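Local coordinates for protein metallopeptidase containing co-catalytic metalloactive site (Shewanella denitrificans OS217, PDB 3B2Y) that probably acts as a zinc-dependent metallocarboxypeptidase of the peptidase M14 family, here holding a nickel ion in its metal site, at residues 43-48 with 53-58; 71-76 with 81-86; 180-185 with 191-196. All blocks are in the same frame, centred on the assembly; numbering follows the deposited sequence. Where two conformers were deposited one is given.

Contact 1 of 3, residues 43-48 with 53-58; sequences KNTLGS and AINLYQ
Ile54 O takes the N-H of Leu46 nearly end-on (2.7 Å from Leu46 N) and, much more weakly, that of Gly47. Two residues of one strand thus face a single residue of the other, a classic beta bulge in the antiparallel hairpin of strands 42-49 and 52-58. Just past the bulge, Ile54 N returns a bond to Gly47 O at 2.6 Å. On its other side the pairing is regular: Asn44 and Leu56 form a hydrogen-bonded pair through both their N-H and C=O groups, and Asn55 CA-H also leans on Asn44 O.

The face bearing Lys43, Thr45 and Asn55 carries the polar side-chain contacts. Thr45 and Asn55 lie side by side, and Thr45 OG1 donates to Asn55 OD1 at 2.6 Å, 22° off the amide plane. At the amide's other end, ND2 gives a weak bond to Tyr57 OH and another to a water shared with Lys43 NZ. Lys43 crosses this amide at a slant, bringing CD to 3.2 Å from Asn55 ND2, and its CB approaches Tyr57 CE2 at 3.6 Å. The bend at chi3 (70°) carries NZ onward to that water.

Asn44, Ile54 and Leu56 lie on the other face, where Leu46, from the bulge, brings CG to Leu56 CB at 4.3 Å. Helices 146-152 and 155-161 pack there through Leu150, Leu151 and Leu157, while Tyr57 joins Leu105 of strand 102-106 by backbone bonding. At the Gln58 end, one water accepts from Asn44 ND2 and donates to Gln58 OE1 at 2.7 Å.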
loop_
_atom_site.group_PDB
_atom_site.type_symbol
_atom_site.label_atom_id
_atom_site.label_comp_id
_atom_site.label_asym_id
_atom_site.label_seq_id
_atom_site.Cartn_x
_atom_site.Cartn_y
_atom_site.Cartn_z
ATOM N N LYS A 43 7.417 -2.406 16.490
ATOM C CA LYS A 43 7.015 -3.529 15.646
ATOM C C LYS A 43 6.004 -4.388 16.373
ATOM O O LYS A 43 6.263 -4.777 17.547
ATOM C CB LYS A 43 8.226 -4.401 15.334
ATOM C CG LYS A 43 7.900 -5.734 14.675
ATOM C CD LYS A 43 9.074 -6.297 13.902
ATOM C CE LYS A 43 10.186 -6.769 14.759
ATOM N NZ LYS A 43 11.362 -7.133 13.883
ATOM N N ASN A 44 4.900 -4.687 15.692
ATOM C CA ASN A 44 3.914 -5.669 16.063
ATOM C C ASN A 44 3.819 -6.750 14.983
ATOM O O ASN A 44 3.422 -6.456 13.819
ATOM C CB ASN A 44 2.553 -5.024 16.208
ATOM C CG ASN A 44 1.522 -5.992 16.744
ATOM O OD1 ASN A 44 1.783 -7.212 16.881
ATOM N ND2 ASN A 44 0.372 -5.466 17.099
ATOM N N THR A 45 4.280 -7.947 15.307
ATOM C CA THR A 45 4.255 -9.017 14.295
ATOM C C THR A 45 2.822 -9.634 14.268
ATOM O O THR A 45 2.426 -10.272 15.247
ATOM C CB THR A 45 5.321 -10.051 14.576
ATOM O OG1 THR A 45 6.645 -9.439 14.568
ATOM C CG2 THR A 45 5.265 -11.152 13.557
ATOM N N LEU A 46 2.124 -9.473 13.168
ATOM C CA LEU A 46 0.726 -9.974 12.966
ATOM C C LEU A 46 0.714 -11.434 12.538
ATOM O O LEU A 46 -0.279 -12.110 12.705
ATOM C CB LEU A 46 -0.052 -9.170 11.911
ATOM C CG LEU A 46 -0.143 -7.642 12.091
ATOM C CD1 LEU A 46 -1.136 -6.959 11.215
ATOM C CD2 LEU A 46 -0.406 -7.361 13.598
ATOM N N GLY A 47 1.861 -11.942 12.113
ATOM C CA GLY A 47 1.980 -13.319 11.706
ATOM C C GLY A 47 3.253 -13.496 10.921
ATOM O O GLY A 47 3.943 -12.534 10.582
ATOM N N SER A 48 3.479 -14.730 10.521
ATOM C CA SER A 48 4.684 -15.088 9.770
ATOM C C SER A 48 4.434 -16.288 8.894
ATOM O O SER A 48 3.659 -17.167 9.271
ATOM C CB SER A 48 5.876 -15.272 10.729
ATOM O OG SER A 48 6.020 -16.498 11.352
ATOM N N ALA A 53 8.235 -12.428 8.736
ATOM C CA ALA A 53 7.237 -11.756 9.552
ATOM C C ALA A 53 6.401 -10.795 8.767
ATOM O O ALA A 53 6.871 -10.110 7.840
ATOM C CB ALA A 53 7.898 -11.044 10.733
ATOM N N ILE A 54 5.135 -10.734 9.136
ATOM C CA ILE A 54 4.203 -9.742 8.621
ATOM C C ILE A 54 3.966 -8.762 9.765
ATOM O O ILE A 54 3.251 -9.058 10.733
ATOM C CB ILE A 54 2.864 -10.353 8.138
ATOM C CG1 ILE A 54 3.180 -11.308 6.958
ATOM C CG2 ILE A 54 1.900 -9.215 7.787
ATOM C CD1 ILE A 54 2.127 -12.341 6.720
ATOM N N ASN A 55 4.639 -7.613 9.676
ATOM C CA ASN A 55 4.737 -6.661 10.752
ATOM C C ASN A 55 3.885 -5.424 10.496
ATOM O O ASN A 55 3.851 -4.867 9.362
ATOM C CB ASN A 55 6.198 -6.296 10.910
ATOM C CG ASN A 55 7.020 -7.442 11.473
ATOM O OD1 ASN A 55 6.548 -8.222 12.310
ATOM N ND2 ASN A 55 8.240 -7.533 11.040
ATOM N N LEU A 56 3.270 -4.964 11.569
ATOM C CA LEU A 56 2.676 -3.614 11.604
ATOM C C LEU A 56 3.614 -2.744 12.436
ATOM O O LEU A 56 4.019 -3.160 13.542
ATOM C CB LEU A 56 1.341 -3.663 12.292
ATOM C CG LEU A 56 0.534 -2.384 12.456
ATOM C CD1 LEU A 56 0.118 -1.803 11.143
ATOM C CD2 LEU A 56 -0.674 -2.634 13.361
ATOM N N TYR A 57 3.994 -1.586 11.926
ATOM C CA TYR A 57 4.759 -0.632 12.703
ATOM C C TYR A 57 3.909 0.561 13.094
ATOM O O TYR A 57 3.235 1.089 12.309
ATOM C CB TYR A 57 5.989 -0.157 11.959
ATOM C CG TYR A 57 6.870 -1.271 11.590
ATOM C CD1 TYR A 57 6.673 -1.954 10.439
ATOM C CD2 TYR A 57 7.869 -1.688 12.436
ATOM C CE1 TYR A 57 7.462 -3.012 10.104
ATOM C CE2 TYR A 57 8.651 -2.729 12.132
ATOM C CZ TYR A 57 8.457 -3.395 10.970
ATOM O OH TYR A 57 9.255 -4.431 10.690
ATOM N N GLN A 58 3.984 0.957 14.338
ATOM C CA GLN A 58 3.194 2.105 14.827
ATOM C C GLN A 58 4.006 2.948 15.781
ATOM O O GLN A 58 5.035 2.520 16.264
ATOM C CB GLN A 58 1.958 1.618 15.564
ATOM C CG GLN A 58 1.046 0.696 14.837
ATOM C CD GLN A 58 -0.193 0.432 15.631
ATOM O OE1 GLN A 58 -0.142 -0.164 16.715
ATOM N NE2 GLN A 58 -1.319 0.914 15.136
HETATM O O HOH W 1 10.459 -9.262 12.491
HETATM O O HOH W 2 1.004 -2.506 17.331
#

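Contact 2 of 3, residues 71-76 with 81-86; sequences ISSGFH and AGPWGM. With NI (nickel (II) ion), chain C.
The puckered ring of Pro83 sets its CG 3.6 Å from Gly74 CA, whereas the flat rings of both segments are engaged elsewhere. Phe75 has Ser72 CB in plane at its edge and meets the ring of Phe230 with planes about 40° apart; Trp84, on the far side of its helix, meets Phe28 edge-to-face. The imidazole of His76 is inclined about 70° to that of His170, its fellow metal ligand.

This is the opening of a beta-alpha-beta unit: after strand 68-73 the chain leaves the sheet, passes the metal site, and returns as helix 81-92 against the strand on its way to strand 102-106. Gly74 and Gly82, without side chains, probably allow strand end and helix start to come this close. In one of two deposited conformers, so with some doubt, Ser73 OG lies 3.0 Å from Gly82 CA, hydrogen-bonded to Cys169 O of the neighbouring strand 165-172 and near Pro83 N, which has no hydrogen to offer.

Back along the strand the contact is apolar. Met86, a selenomethionine, runs out extended and then bends at chi3 (-54°), turning CE in beneath the strand, 3.7 Å from Ser73 CB and 3.8 Å from Ile71 CG2. Leu105 and Met264 continue this packing.

Beyond the packed residues, His76 ND1 binds nickel at 2.2 Å, with Glu79, His170 and two waters also in the coordination sphere. The His-x-x-Glu spacing with a distant second histidine is the M14 zinc signature, so nickel probably occupies the zinc position. His76 NE2 bonds to Asn126 OD1, which steadies the ring's rotation. The two segments share no hydrogen bond and meet mainly by van der Waals packing; polar groups of both find their partners elsewhere, and His76 carries the metal chemistry.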
loop_
_atom_site.group_PDB
_atom_site.type_symbol
_atom_site.label_atom_id
_atom_site.label_comp_id
_atom_site.label_asym_id
_atom_site.label_seq_id
_atom_site.Cartn_x
_atom_site.Cartn_y
_atom_site.Cartn_z
ATOM N N ILE A 71 -0.831 3.101 6.161
ATOM C CA ILE A 71 -0.357 2.885 4.798
ATOM C C ILE A 71 0.113 1.421 4.724
ATOM O O ILE A 71 0.792 0.923 5.641
ATOM C CB ILE A 71 0.863 3.798 4.421
ATOM C CG1 ILE A 71 0.515 5.269 4.597
ATOM C CG2 ILE A 71 1.310 3.591 2.967
ATOM C CD1 ILE A 71 1.777 6.168 4.574
ATOM N N SER A 72 -0.388 0.732 3.706
ATOM C CA SER A 72 -0.072 -0.646 3.480
ATOM C C SER A 72 0.411 -0.871 2.054
ATOM O O SER A 72 0.119 -0.122 1.126
ATOM C CB SER A 72 -1.295 -1.522 3.754
ATOM O OG SER A 72 -2.364 -1.173 2.865
ATOM N N SER A 73 1.138 -1.959 1.873
ATOM C CA SER A 73 1.552 -2.344 0.535
ATOM C C SER A 73 1.936 -3.797 0.554
ATOM O O SER A 73 1.780 -4.486 1.593
ATOM C CB SER A 73 2.731 -1.489 0.085
ATOM O OG SER A 73 3.009 -1.633 -1.298
ATOM N N GLY A 74 2.492 -4.232 -0.571
ATOM C CA GLY A 74 3.020 -5.599 -0.730
ATOM C C GLY A 74 1.990 -6.697 -0.555
ATOM O O GLY A 74 2.318 -7.755 -0.103
ATOM N N PHE A 75 0.741 -6.456 -0.969
ATOM C CA PHE A 75 -0.244 -7.547 -1.027
ATOM C C PHE A 75 0.055 -8.453 -2.252
ATOM O O PHE A 75 -0.256 -9.640 -2.216
ATOM C CB PHE A 75 -1.669 -6.973 -1.176
ATOM C CG PHE A 75 -2.255 -6.492 0.118
ATOM C CD1 PHE A 75 -1.965 -5.231 0.617
ATOM C CD2 PHE A 75 -3.063 -7.338 0.862
ATOM C CE1 PHE A 75 -2.476 -4.837 1.868
ATOM C CE2 PHE A 75 -3.613 -6.935 2.087
ATOM C CZ PHE A 75 -3.302 -5.720 2.606
ATOM N N HIS A 76 0.551 -7.847 -3.359
ATOM C CA HIS A 76 0.783 -8.553 -4.607
ATOM C C HIS A 76 2.267 -8.516 -4.903
ATOM O O HIS A 76 2.883 -7.451 -4.969
ATOM C CB HIS A 76 -0.052 -7.962 -5.729
ATOM C CG HIS A 76 -1.520 -8.110 -5.513
ATOM N ND1 HIS A 76 -2.408 -7.101 -5.746
ATOM C CD2 HIS A 76 -2.257 -9.147 -5.033
ATOM C CE1 HIS A 76 -3.637 -7.510 -5.478
ATOM N NE2 HIS A 76 -3.574 -8.747 -5.040
ATOM N N ALA A 81 7.237 -2.061 -6.324
ATOM C CA ALA A 81 7.433 -0.634 -6.091
ATOM C C ALA A 81 6.717 -0.090 -4.870
ATOM O O ALA A 81 7.082 0.969 -4.333
ATOM C CB ALA A 81 7.013 0.230 -7.359
ATOM N N GLY A 82 5.670 -0.780 -4.433
ATOM C CA GLY A 82 5.000 -0.381 -3.201
ATOM C C GLY A 82 5.883 -0.489 -1.946
ATOM O O GLY A 82 6.168 0.503 -1.287
ATOM N N PRO A 83 6.292 -1.710 -1.587
ATOM C CA PRO A 83 7.076 -1.859 -0.367
ATOM C C PRO A 83 8.398 -1.070 -0.452
ATOM O O PRO A 83 8.771 -0.400 0.515
ATOM C CB PRO A 83 7.283 -3.361 -0.265
ATOM C CG PRO A 83 6.187 -3.912 -1.071
ATOM C CD PRO A 83 6.037 -3.011 -2.209
ATOM N N TRP A 84 9.062 -1.062 -1.622
ATOM C CA TRP A 84 10.280 -0.240 -1.758
ATOM C C TRP A 84 9.957 1.285 -1.725
ATOM O O TRP A 84 10.759 2.066 -1.218
ATOM C CB TRP A 84 11.125 -0.595 -2.997
ATOM C CG TRP A 84 11.718 -1.965 -2.953
ATOM C CD1 TRP A 84 11.264 -3.040 -3.583
ATOM C CD2 TRP A 84 12.871 -2.364 -2.222
ATOM N NE1 TRP A 84 12.062 -4.127 -3.327
ATOM C CE2 TRP A 84 13.074 -3.733 -2.491
ATOM C CE3 TRP A 84 13.761 -1.700 -1.360
ATOM C CZ2 TRP A 84 14.072 -4.452 -1.883
ATOM C CZ3 TRP A 84 14.793 -2.412 -0.780
ATOM C CH2 TRP A 84 14.967 -3.775 -1.076
ATOM N N GLY A 85 8.784 1.659 -2.265
ATOM C CA GLY A 85 8.241 3.025 -2.179
ATOM C C GLY A 85 8.093 3.452 -0.736
ATOM O O GLY A 85 8.482 4.574 -0.359
HETATM N N MSE A 86 7.590 2.555 0.107
HETATM C CA MSE A 86 7.476 2.877 1.526
HETATM C C MSE A 86 8.803 3.071 2.217
HETATM O O MSE A 86 8.953 3.933 3.057
HETATM C CB MSE A 86 6.655 1.827 2.255
HETATM C CG MSE A 86 6.077 2.394 3.573
HETATM SE SE MSE A 86 4.956 1.061 4.442
HETATM C CE MSE A 86 3.785 0.714 2.857
HETATM NI NI NI C . -2.317 -5.067 -6.627
HETATM O O HOH W 3 -2.876 -3.824 -8.481
HETATM O O HOH W 4 -3.975 -5.297 -7.323
#

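Contact 3 of 3, residues 180-185 with 191-196; sequences VYSFEP and RFSLGL
Glu184 and Ser193 meet because both first torsions set the outer group opposite the carbonyl carbon: Glu184 (chi1 -53°) then runs out extended to the start of helix 191-201, and Ser193 (chi1 -55°) turns its hydroxyl back to the strand. Ser193 OG gives its hydrogen to the anti lone pair of Glu184 OE2 at 2.6 Å. The same oxygen accepts from Ser193 N at 3.2 Å, on its syn side and 32° out of the carboxylate plane. Ser193 OG is in turn an acceptor, receiving the hydrogen of Ser182 OG at 2.7 Å, so a directed chain of hydroxyls runs from Ser182 to the carboxylate.

The other oxygen, Glu184 OE1, takes a hydrogen from a water that accepts from Phe192 N, and Gly190 N adds a further bond to OE2. The carboxylate thereby answers backbone N-H groups of the helix's first turn, whose positive end would probably favour its negative charge.

Helix 191-201 lies in the connection from strand 179-183 to the parallel strand 221-223, its neighbour at the edge of the mixed sheet, a beta-alpha-beta crossover, and runs nearly antiparallel to the strand it packs on. Val180 and Ser182 point toward the helix. Tyr181, on the other face, touches Glu246, the predicted proton donor or acceptor of the active site.

Phe192 flanks the polar cluster. Glu184 OE2 lies at its edge, near the ring plane and 3.5 Å from Phe192 CB, with carboxylate and ring almost perpendicular. Leu196 CD1 sits 3.7 Å above one ring face, offset toward the rim. Phe267 and Cys271 of helix 253-271 and Leu241 also touch Phe192. Toward the start of the strand, Val180 CG1 lies 4.3 Å from Ser193 O.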
loop_
_atom_site.group_PDB
_atom_site.type_symbol
_atom_site.label_atom_id
_atom_site.label_comp_id
_atom_site.label_asym_id
_atom_site.label_seq_id
_atom_site.Cartn_x
_atom_site.Cartn_y
_atom_site.Cartn_z
ATOM N N VAL A 180 -5.887 5.844 -9.619
ATOM C CA VAL A 180 -6.126 5.682 -8.218
ATOM C C VAL A 180 -7.574 5.223 -7.978
ATOM O O VAL A 180 -8.518 5.758 -8.567
ATOM C CB VAL A 180 -5.870 6.987 -7.450
ATOM C CG1 VAL A 180 -6.854 8.137 -7.887
ATOM C CG2 VAL A 180 -6.046 6.706 -5.994
ATOM N N TYR A 181 -7.752 4.225 -7.127
ATOM C CA TYR A 181 -9.080 3.929 -6.592
ATOM C C TYR A 181 -9.319 4.811 -5.380
ATOM O O TYR A 181 -8.441 4.946 -4.557
ATOM C CB TYR A 181 -9.130 2.500 -6.073
ATOM C CG TYR A 181 -9.022 1.417 -7.090
ATOM C CD1 TYR A 181 -7.786 0.921 -7.495
ATOM C CD2 TYR A 181 -10.157 0.840 -7.605
ATOM C CE1 TYR A 181 -7.702 -0.095 -8.395
ATOM C CE2 TYR A 181 -10.090 -0.191 -8.489
ATOM C CZ TYR A 181 -8.877 -0.661 -8.895
ATOM O OH TYR A 181 -8.852 -1.694 -9.824
ATOM N N SER A 182 -10.501 5.356 -5.200
ATOM C CA SER A 182 -10.742 6.160 -4.006
ATOM C C SER A 182 -12.136 5.919 -3.410
ATOM O O SER A 182 -13.056 5.545 -4.113
ATOM C CB SER A 182 -10.521 7.656 -4.315
ATOM O OG SER A 182 -11.654 8.229 -4.850
ATOM N N PHE A 183 -12.257 6.174 -2.110
ATOM C CA PHE A 183 -13.506 6.056 -1.333
ATOM C C PHE A 183 -13.605 7.307 -0.448
ATOM O O PHE A 183 -12.706 7.601 0.332
ATOM C CB PHE A 183 -13.512 4.785 -0.467
ATOM C CG PHE A 183 -13.175 3.489 -1.223
ATOM C CD1 PHE A 183 -11.862 3.201 -1.611
ATOM C CD2 PHE A 183 -14.152 2.598 -1.539
ATOM C CE1 PHE A 183 -11.560 2.036 -2.287
ATOM C CE2 PHE A 183 -13.849 1.456 -2.212
ATOM C CZ PHE A 183 -12.548 1.177 -2.575
ATOM N N GLU A 184 -14.681 8.068 -0.623
ATOM C CA GLU A 184 -15.037 9.178 0.264
ATOM C C GLU A 184 -16.526 9.087 0.534
ATOM O O GLU A 184 -17.282 8.594 -0.323
ATOM C CB GLU A 184 -14.735 10.551 -0.370
ATOM C CG GLU A 184 -13.280 10.684 -0.865
ATOM C CD GLU A 184 -12.891 12.112 -1.228
ATOM O OE1 GLU A 184 -13.371 13.064 -0.572
ATOM O OE2 GLU A 184 -12.105 12.290 -2.184
ATOM N N PRO A 185 -16.978 9.605 1.689
ATOM C CA PRO A 185 -18.414 9.621 1.980
ATOM C C PRO A 185 -19.107 10.824 1.328
ATOM O O PRO A 185 -19.707 11.639 2.013
ATOM C CB PRO A 185 -18.446 9.716 3.509
ATOM C CG PRO A 185 -17.268 10.589 3.826
ATOM C CD PRO A 185 -16.203 10.204 2.784
ATOM N N ARG A 191 -11.131 16.771 -2.782
ATOM C CA ARG A 191 -9.686 17.080 -2.731
ATOM C C ARG A 191 -8.816 15.885 -2.353
ATOM O O ARG A 191 -7.665 15.764 -2.811
ATOM C CB ARG A 191 -9.388 18.323 -1.847
ATOM C CG ARG A 191 -9.196 19.595 -2.635
ATOM N N PHE A 192 -9.311 15.006 -1.483
ATOM C CA PHE A 192 -8.547 13.788 -1.123
ATOM C C PHE A 192 -8.130 13.034 -2.385
ATOM O O PHE A 192 -6.928 12.777 -2.606
ATOM C CB PHE A 192 -9.353 12.895 -0.148
ATOM C CG PHE A 192 -8.726 11.573 0.134
ATOM C CD1 PHE A 192 -7.645 11.464 0.981
ATOM C CD2 PHE A 192 -9.214 10.417 -0.457
ATOM C CE1 PHE A 192 -7.033 10.205 1.224
ATOM C CE2 PHE A 192 -8.639 9.199 -0.215
ATOM C CZ PHE A 192 -7.515 9.105 0.654
ATOM N N SER A 193 -9.133 12.664 -3.187
ATOM C CA SER A 193 -8.953 11.799 -4.384
ATOM C C SER A 193 -8.117 12.530 -5.451
ATOM O O SER A 193 -7.190 11.972 -6.031
ATOM C CB SER A 193 -10.311 11.418 -5.009
ATOM O OG SER A 193 -11.188 10.803 -4.083
ATOM N N LEU A 194 -8.443 13.790 -5.669
ATOM C CA LEU A 194 -7.852 14.558 -6.753
ATOM C C LEU A 194 -6.401 14.964 -6.462
ATOM O O LEU A 194 -5.576 14.978 -7.371
ATOM C CB LEU A 194 -8.748 15.747 -7.095
ATOM C CG LEU A 194 -10.185 15.413 -7.538
ATOM C CD1 LEU A 194 -10.973 16.650 -7.874
ATOM C CD2 LEU A 194 -10.187 14.423 -8.718
ATOM N N GLY A 195 -6.094 15.238 -5.196
ATOM C CA GLY A 195 -4.721 15.441 -4.714
ATOM C C GLY A 195 -3.827 14.228 -4.939
ATOM O O GLY A 195 -2.690 14.350 -5.388
ATOM N N LEU A 196 -4.352 13.042 -4.648
ATOM C CA LEU A 196 -3.626 11.795 -4.922
ATOM C C LEU A 196 -3.423 11.570 -6.403
ATOM O O LEU A 196 -2.348 11.227 -6.847
ATOM C CB LEU A 196 -4.336 10.590 -4.295
ATOM C CG LEU A 196 -4.186 10.532 -2.763
ATOM C CD1 LEU A 196 -5.172 9.544 -2.121
ATOM C CD2 LEU A 196 -2.750 10.208 -2.350
HETATM O O HOH W 5 -11.866 15.281 -0.105
#

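How the contacts relate
Contact 2 lies near the centre of the chain, all its touching residues buried. Contacts 1 and 3 sit on opposite sides of that centre, about 27 Å apart between centres; contact 3 is also buried, and contact 1 is the partly exposed one. Contacts 2 and 3 both pack a helix against the same mixed sheet, each on a strand one in from an edge, at opposite ends of the sheet's strand order. Contact 1 is a two-stranded hairpin that meets edge strand 102-106 through backbone bonding. Backbone bonds dominate 43-48/53-58; in 71-76/81-86 a selenomethionine methyl and a proline pack on the strand, with glycines at the close approach; 180-185/191-196 joins hydroxyls and a carboxylate at a helix start. Contact 2 alone includes a metal ligand.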